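Local coordinates for protein carbonic anhydrase (Neosartorya fumigata, PDB 7COI) that probably catalyses the reversible hydration of carbon dioxide to hydrogencarbonate and a proton, as a zinc-dependent carbonic anhydrase of the beta class, at residues A[172-186]-A[216-228]. Numbering follows the deposited sequence.
Sequences ICGHTKCGGVAAALG and RDEAVVRLAELNV. With ZN (zinc ion), chain F; ACT (acetate ion), chain E.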
ATOM      1  N   ILE A 172      11.435   8.323  16.499  1.00 16.24           N
ATOM      2  CA  ILE A 172      10.475   9.024  15.625  1.00 16.90           C
ATOM      3  C   ILE A 172      10.645  10.490  15.939  1.00 18.18           C
ATOM      4  O   ILE A 172      10.440  10.894  17.104  1.00 16.29           O
ATOM      5  CB  ILE A 172       9.024   8.533  15.777  1.00 15.60           C
ATOM      6  CG1 ILE A 172       8.906   7.047  15.467  1.00 16.11           C
ATOM      7  CG2 ILE A 172       8.107   9.364  14.889  1.00 16.44           C
ATOM      8  CD1 ILE A 172       7.501   6.494  15.679  1.00 16.83           C
ATOM      9  N   CYS A 173      10.988  11.268  14.923  1.00 16.01           N
ATOM     10  CA  CYS A 173      11.235  12.709  15.053  1.00 16.41           C
ATOM     11  C   CYS A 173      10.227  13.450  14.196  1.00 16.03           C
ATOM     12  O   CYS A 173      10.292  13.346  12.971  1.00 16.74           O
ATOM     13  CB  CYS A 173      12.677  13.035  14.683  1.00 17.57           C
ATOM     14  SG  CYS A 173      13.058  14.781  14.956  1.00 18.83           S
ATOM     15  N   GLY A 174       9.324  14.175  14.858  1.00 15.38           N
ATOM     16  CA  GLY A 174       8.485  15.203  14.220  1.00 14.59           C
ATOM     17  C   GLY A 174       9.177  16.548  14.259  1.00 14.88           C
ATOM     18  O   GLY A 174      10.305  16.646  14.781  1.00 15.49           O
ATOM     19  N   HIS A 175       8.575  17.586  13.684  1.00 14.56           N
ATOM     20  CA  HIS A 175       9.287  18.886  13.656  1.00 16.92           C
ATOM     21  C   HIS A 175       8.253  20.003  13.639  1.00 16.47           C
ATOM     22  O   HIS A 175       7.072  19.778  13.303  1.00 17.65           O
ATOM     23  CB  HIS A 175      10.347  18.960  12.544  1.00 17.70           C
ATOM     24  CG  HIS A 175       9.682  18.990  11.221  1.00 17.49           C
ATOM     25  ND1 HIS A 175       9.546  20.175  10.507  1.00 17.19           N
ATOM     26  CD2 HIS A 175       9.049  18.020  10.526  1.00 16.23           C
ATOM     27  CE1 HIS A 175       8.876  19.954   9.410  1.00 17.74           C
ATOM     28  NE2 HIS A 175       8.602  18.650   9.407  1.00 15.70           N
ATOM     29  N   THR A 176       8.696  21.176  14.065  1.00 18.07           N
ATOM     30  CA  THR A 176       7.892  22.410  14.011  1.00 19.08           C
ATOM     31  C   THR A 176       7.778  22.829  12.545  1.00 19.55           C
ATOM     32  O   THR A 176       8.719  22.547  11.738  1.00 19.17           O
ATOM     33  CB  THR A 176       8.501  23.485  14.929  1.00 19.73           C
ATOM     34  OG1 THR A 176       9.771  23.870  14.400  1.00 21.06           O
ATOM     35  CG2 THR A 176       8.651  22.995  16.346  1.00 22.55           C
ATOM     36  N   LYS A 177       6.698  23.527  12.207  1.00 18.75           N
ATOM     37  CA  LYS A 177       6.451  24.054  10.834  1.00 21.45           C
ATOM     38  C   LYS A 177       6.345  22.893   9.826  1.00 19.32           C
ATOM     39  O   LYS A 177       6.834  23.047   8.708  1.00 20.25           O
ATOM     40  CB  LYS A 177       7.566  25.015  10.437  1.00 26.42           C
ATOM     41  CG  LYS A 177       7.875  26.092  11.478  1.00 31.20           C
ATOM     42  CD  LYS A 177       6.767  27.087  11.608  1.00 37.23           C
ATOM     43  CE  LYS A 177       6.728  28.058  10.439  1.00 45.70           C
ATOM     44  NZ  LYS A 177       5.354  28.327   9.930  1.00 52.06           N
ATOM     45  N   CYS A 178       5.773  21.766  10.231  1.00 19.07           N
ATOM     46  CA  CYS A 178       5.586  20.574   9.341  1.00 19.34           C
ATOM     47  C   CYS A 178       4.421  20.836   8.401  1.00 19.54           C
ATOM     48  O   CYS A 178       3.289  20.906   8.881  1.00 17.61           O
ATOM     49  CB  CYS A 178       5.371  19.295  10.141  1.00 17.66           C
ATOM     50  SG  CYS A 178       5.257  17.846   9.060  1.00 17.18           S
ATOM     51  N   GLY A 179       4.695  20.915   7.090  1.00 22.77           N
ATOM     52  CA  GLY A 179       3.681  21.101   6.029  1.00 21.48           C
ATOM     53  C   GLY A 179       2.666  19.975   5.960  1.00 18.75           C
ATOM     54  O   GLY A 179       1.529  20.243   5.597  1.00 16.74           O
ATOM     55  N   GLY A 180       3.024  18.737   6.289  1.00 19.49           N
ATOM     56  CA  GLY A 180       2.076  17.617   6.284  1.00 19.63           C
ATOM     57  C   GLY A 180       1.124  17.729   7.439  1.00 19.49           C
ATOM     58  O   GLY A 180      -0.084  17.562   7.270  1.00 19.79           O
ATOM     59  N   VAL A 181       1.640  18.066   8.615  1.00 17.52           N
ATOM     60  CA  VAL A 181       0.763  18.304   9.795  1.00 18.30           C
ATOM     61  C   VAL A 181      -0.172  19.481   9.465  1.00 18.67           C
ATOM     62  O   VAL A 181      -1.396  19.373   9.709  1.00 19.90           O
ATOM     63  CB  VAL A 181       1.618  18.539  11.044  1.00 17.61           C
ATOM     64  CG1 VAL A 181       0.757  19.010  12.207  1.00 17.40           C
ATOM     65  CG2 VAL A 181       2.397  17.272  11.401  1.00 18.72           C
ATOM     66  N   ALA A 182       0.356  20.576   8.926  1.00 20.38           N
ATOM     67  CA  ALA A 182      -0.481  21.762   8.581  1.00 20.50           C
ATOM     68  C   ALA A 182      -1.564  21.378   7.551  1.00 21.90           C
ATOM     69  O   ALA A 182      -2.737  21.800   7.684  1.00 19.71           O
ATOM     70  CB  ALA A 182       0.379  22.898   8.104  1.00 20.28           C
ATOM     71  N   ALA A 183      -1.219  20.586   6.536  1.00 20.76           N
ATOM     72  CA  ALA A 183      -2.185  20.132   5.508  1.00 19.34           C
ATOM     73  C   ALA A 183      -3.354  19.410   6.193  1.00 19.57           C
ATOM     74  O   ALA A 183      -4.532  19.636   5.808  1.00 20.72           O
ATOM     75  CB  ALA A 183      -1.490  19.252   4.508  1.00 19.53           C
ATOM     76  N   ALA A 184      -3.069  18.552   7.186  1.00 17.64           N
ATOM     77  CA  ALA A 184      -4.105  17.768   7.881  1.00 17.22           C
ATOM     78  C   ALA A 184      -5.059  18.688   8.665  1.00 18.77           C
ATOM     79  O   ALA A 184      -6.198  18.286   8.906  1.00 19.21           O
ATOM     80  CB  ALA A 184      -3.482  16.726   8.776  1.00 17.25           C
ATOM     81  N   LEU A 185      -4.592  19.860   9.103  1.00 20.97           N
ATOM     82  CA  LEU A 185      -5.434  20.829   9.865  1.00 23.46           C
ATOM     83  C   LEU A 185      -6.234  21.732   8.906  1.00 23.05           C
ATOM     84  O   LEU A 185      -7.111  22.491   9.400  1.00 22.47           O
ATOM     85  CB  LEU A 185      -4.515  21.661  10.768  1.00 23.11           C
ATOM     86  CG  LEU A 185      -3.990  20.924  11.997  1.00 25.95           C
ATOM     87  CD1 LEU A 185      -2.759  21.633  12.574  1.00 28.48           C
ATOM     88  CD2 LEU A 185      -5.085  20.771  13.047  1.00 26.88           C
ATOM     89  N   GLY A 186      -5.932  21.702   7.615  1.00 24.78           N
ATOM     90  CA  GLY A 186      -6.701  22.391   6.543  1.00 24.34           C
ATOM     91  C   GLY A 186      -7.786  21.493   5.957  1.00 26.40           C
ATOM     92  O   GLY A 186      -7.902  20.339   6.373  1.00 29.63           O
ATOM     93  N   ARG A 216      -3.049  28.701  15.451  1.00 67.93           N
ATOM     94  CA  ARG A 216      -2.673  27.855  14.285  1.00 73.37           C
ATOM     95  C   ARG A 216      -1.273  27.294  14.550  1.00 73.61           C
ATOM     96  O   ARG A 216      -1.087  26.074  14.352  1.00 71.77           O
ATOM     97  CB  ARG A 216      -2.812  28.627  12.967  1.00 72.39           C
ATOM     98  CG  ARG A 216      -1.819  28.276  11.865  1.00 73.61           C
ATOM     99  CD  ARG A 216      -1.792  26.850  11.350  1.00 71.49           C
ATOM    100  NE  ARG A 216      -3.067  26.245  10.965  1.00 75.63           N
ATOM    101  CZ  ARG A 216      -3.336  25.674   9.788  1.00 73.30           C
ATOM    102  NH1 ARG A 216      -2.432  25.654   8.819  1.00 64.36           N
ATOM    103  NH2 ARG A 216      -4.529  25.136   9.575  1.00 71.26           N
ATOM    104  N   ASP A 217      -0.317  28.121  14.986  1.00 65.56           N
ATOM    105  CA  ASP A 217       1.083  27.639  15.127  1.00 57.87           C
ATOM    106  C   ASP A 217       1.169  26.628  16.274  1.00 48.40           C
ATOM    107  O   ASP A 217       1.911  25.660  16.100  1.00 43.27           O
ATOM    108  CB  ASP A 217       2.082  28.794  15.207  1.00 61.97           C
ATOM    109  CG  ASP A 217       2.496  29.267  13.819  1.00 65.51           C
ATOM    110  OD1 ASP A 217       2.763  28.396  12.977  1.00 65.23           O
ATOM    111  OD2 ASP A 217       2.533  30.487  13.584  1.00 64.94           O
ATOM    112  N   GLU A 218       0.448  26.849  17.371  1.00 40.91           N
ATOM    113  CA  GLU A 218       0.439  25.918  18.531  1.00 44.30           C
ATOM    114  C   GLU A 218      -0.233  24.607  18.103  1.00 42.92           C
ATOM    115  O   GLU A 218       0.231  23.569  18.550  1.00 34.42           O
ATOM    116  CB  GLU A 218      -0.340  26.476  19.725  1.00 45.74           C
ATOM    117  CG  GLU A 218       0.334  27.599  20.484  1.00 49.36           C
ATOM    118  CD  GLU A 218      -0.550  28.188  21.589  1.00 54.80           C
ATOM    119  OE1 GLU A 218      -1.770  28.451  21.340  1.00 53.26           O
ATOM    120  OE2 GLU A 218      -0.031  28.367  22.723  1.00 52.26           O
ATOM    121  N   ALA A 219      -1.303  24.655  17.304  1.00 40.82           N
ATOM    122  CA  ALA A 219      -2.047  23.456  16.836  1.00 41.54           C
ATOM    123  C   ALA A 219      -1.132  22.591  15.968  1.00 34.38           C
ATOM    124  O   ALA A 219      -1.169  21.353  16.127  1.00 35.35           O
ATOM    125  CB  ALA A 219      -3.297  23.842  16.073  1.00 41.67           C
ATOM    126  N   VAL A 220      -0.317  23.209  15.117  1.00 31.47           N
ATOM    127  CA  VAL A 220       0.624  22.485  14.218  1.00 36.72           C
ATOM    128  C   VAL A 220       1.646  21.773  15.102  1.00 34.73           C
ATOM    129  O   VAL A 220       1.934  20.627  14.840  1.00 30.75           O
ATOM    130  CB  VAL A 220       1.288  23.407  13.181  1.00 37.15           C
ATOM    131  CG1 VAL A 220       2.482  22.751  12.508  1.00 37.89           C
ATOM    132  CG2 VAL A 220       0.283  23.885  12.144  1.00 40.60           C
ATOM    133  N   VAL A 221       2.146  22.417  16.159  1.00 30.74           N
ATOM    134  CA  VAL A 221       3.089  21.761  17.101  1.00 26.90           C
ATOM    135  C   VAL A 221       2.356  20.655  17.845  1.00 24.88           C
ATOM    136  O   VAL A 221       2.948  19.586  17.966  1.00 25.57           O
ATOM    137  CB  VAL A 221       3.721  22.782  18.067  1.00 30.85           C
ATOM    138  CG1 VAL A 221       4.436  22.114  19.235  1.00 29.76           C
ATOM    139  CG2 VAL A 221       4.667  23.694  17.303  1.00 31.99           C
ATOM    140  N   ARG A 222       1.155  20.896  18.366  1.00 26.25           N
ATOM    141  CA  ARG A 222       0.436  19.918  19.217  1.00 25.47           C
ATOM    142  C   ARG A 222       0.147  18.687  18.372  1.00 22.83           C
ATOM    143  O   ARG A 222       0.396  17.577  18.833  1.00 20.64           O
ATOM    144  CB  ARG A 222      -0.872  20.481  19.778  1.00 29.08           C
ATOM    145  CG  ARG A 222      -1.622  19.525  20.700  1.00 30.97           C
ATOM    146  CD  ARG A 222      -0.844  19.030  21.897  1.00 38.21           C
ATOM    147  NE  ARG A 222      -0.506  20.194  22.719  1.00 47.98           N
ATOM    148  CZ  ARG A 222      -1.339  20.858  23.540  1.00 51.02           C
ATOM    149  NH1 ARG A 222      -2.594  20.476  23.717  1.00 50.45           N
ATOM    150  NH2 ARG A 222      -0.896  21.917  24.192  1.00 53.80           N
ATOM    151  N   LEU A 223      -0.354  18.885  17.168  1.00 21.54           N
ATOM    152  CA  LEU A 223      -0.695  17.734  16.292  1.00 20.87           C
ATOM    153  C   LEU A 223       0.598  17.007  15.901  1.00 19.51           C
ATOM    154  O   LEU A 223       0.562  15.769  15.806  1.00 18.75           O
ATOM    155  CB  LEU A 223      -1.479  18.223  15.074  1.00 20.22           C
ATOM    156  CG  LEU A 223      -1.965  17.107  14.153  1.00 20.98           C
ATOM    157  CD1 LEU A 223      -2.721  16.031  14.904  1.00 22.09           C
ATOM    158  CD2 LEU A 223      -2.827  17.666  13.049  1.00 20.36           C
ATOM    159  N   ALA A 224       1.705  17.711  15.682  1.00 19.18           N
ATOM    160  CA  ALA A 224       3.021  17.088  15.395  1.00 19.94           C
ATOM    161  C   ALA A 224       3.420  16.190  16.563  1.00 21.27           C
ATOM    162  O   ALA A 224       3.892  15.107  16.347  1.00 15.86           O
ATOM    163  CB  ALA A 224       4.059  18.150  15.108  1.00 20.56           C
ATOM    164  N   GLU A 225       3.232  16.649  17.808  1.00 20.84           N
ATOM    165  CA  GLU A 225       3.541  15.841  19.023  1.00 23.06           C
ATOM    166  C   GLU A 225       2.607  14.634  19.105  1.00 18.42           C
ATOM    167  O   GLU A 225       3.095  13.548  19.422  1.00 19.84           O
ATOM    168  CB  GLU A 225       3.374  16.664  20.304  1.00 24.43           C
ATOM    169  CG  GLU A 225       4.331  17.828  20.363  1.00 25.80           C
ATOM    170  CD  GLU A 225       4.124  18.775  21.531  1.00 32.17           C
ATOM    171  OE1 GLU A 225       3.003  18.811  22.064  1.00 36.63           O
ATOM    172  OE2 GLU A 225       5.074  19.501  21.866  1.00 31.97           O
ATOM    173  N   LEU A 226       1.303  14.842  18.905  1.00 21.24           N
ATOM    174  CA  LEU A 226       0.307  13.745  18.968  1.00 21.31           C
ATOM    175  C   LEU A 226       0.652  12.707  17.892  1.00 17.66           C
ATOM    176  O   LEU A 226       0.558  11.510  18.170  1.00 17.20           O
ATOM    177  CB  LEU A 226      -1.100  14.310  18.782  1.00 21.05           C
ATOM    178  CG  LEU A 226      -1.650  15.115  19.964  1.00 23.07           C
ATOM    179  CD1 LEU A 226      -2.904  15.795  19.505  1.00 22.34           C
ATOM    180  CD2 LEU A 226      -1.883  14.223  21.175  1.00 24.09           C
ATOM    181  N   ASN A 227       1.138  13.160  16.741  1.00 18.97           N
ATOM    182  CA  ASN A 227       1.531  12.264  15.614  1.00 17.18           C
ATOM    183  C   ASN A 227       2.747  11.432  16.005  1.00 16.60           C
ATOM    184  O   ASN A 227       2.787  10.204  15.693  1.00 15.68           O
ATOM    185  CB  ASN A 227       1.742  13.082  14.348  1.00 16.45           C
ATOM    186  CG  ASN A 227       2.081  12.210  13.166  1.00 17.68           C
ATOM    187  OD1 ASN A 227       1.391  11.217  12.937  1.00 16.69           O
ATOM    188  ND2 ASN A 227       3.163  12.558  12.464  1.00 15.02           N
ATOM    189  N   VAL A 228       3.749  12.037  16.660  1.00 17.95           N
ATOM    190  CA  VAL A 228       4.948  11.282  17.106  1.00 16.50           C
ATOM    191  C   VAL A 228       4.475  10.238  18.118  1.00 17.11           C
ATOM    192  O   VAL A 228       4.890   9.093  18.031  1.00 17.19           O
ATOM    193  CB  VAL A 228       6.031  12.214  17.694  1.00 16.84           C
ATOM    194  CG1 VAL A 228       7.115  11.414  18.393  1.00 18.41           C
ATOM    195  CG2 VAL A 228       6.630  13.130  16.614  1.00 16.69           C
TER
HETATM  196 ZN    ZN F 302       7.293  17.766   7.964  1.00 17.55          ZN
HETATM  197  C   ACT E 301       7.193  18.778   5.094  1.00 25.67           C
HETATM  198  O   ACT E 301       7.979  19.382   4.373  1.00 26.20           O
HETATM  199  OXT ACT E 301       7.177  19.129   6.518  1.00 18.89           O
HETATM  200  CH3 ACT E 301       6.251  17.676   4.599  1.00 29.78           C
HETATM  201  O   HOH W   1       3.622  26.065  11.676  1.00 42.04           O
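L185 drops as a knob between R216, A219, V220 and L223 of helix 216-228. It meets L223 tip to tip, CG of L185 lying 3.6 Å from CD2 of L223, while its CD1 crosses over to CG2 of V220. One turn back, V181 slides past L223 in the opposite direction. With CG1 anti to the backbone N (chi1 171°), V181 sets that methyl 3.3 Å from the carbonyl O of V220 and beside CB of L223, and its CG2 rests against A224. V220 splits its methyls, CG2 to A182 and L185, CG1 toward the backbone N of C178.

On the strand side, ahead of helix 179-185, the packing is against backbone: CB of A224 faces the carbonyl O of H175, and V228 brings CG2 to 3.4 Å from N of G174, where the bare glycine lets it settle against the strand. No direct hydrogen bond joins the two segments. On the solvent-exposed side K177 NZ and D217 OD1 stay 4.0 Å apart, linked by a water that donates to OD1 and weakly accepts from NZ.

Strand 172-175 runs antiparallel to helix 216-228; I172 and G174 hydrogen-bond through their backbones to strand 251-257, and L223 also packs on L203 of helix 193-206. C178 N-caps helix 179-185, its SG taking a weak bond from V181 N. H175 NE2 (2.1 Å) and C178 SG (2.3 Å) bind the zinc ion, as does OXT of an acetate, probably from the crystallisation liquor, which also accepts from G179 N. C119 of strand 114-119 completes the Cys-His-Cys site of the beta-carbonic anhydrase fold.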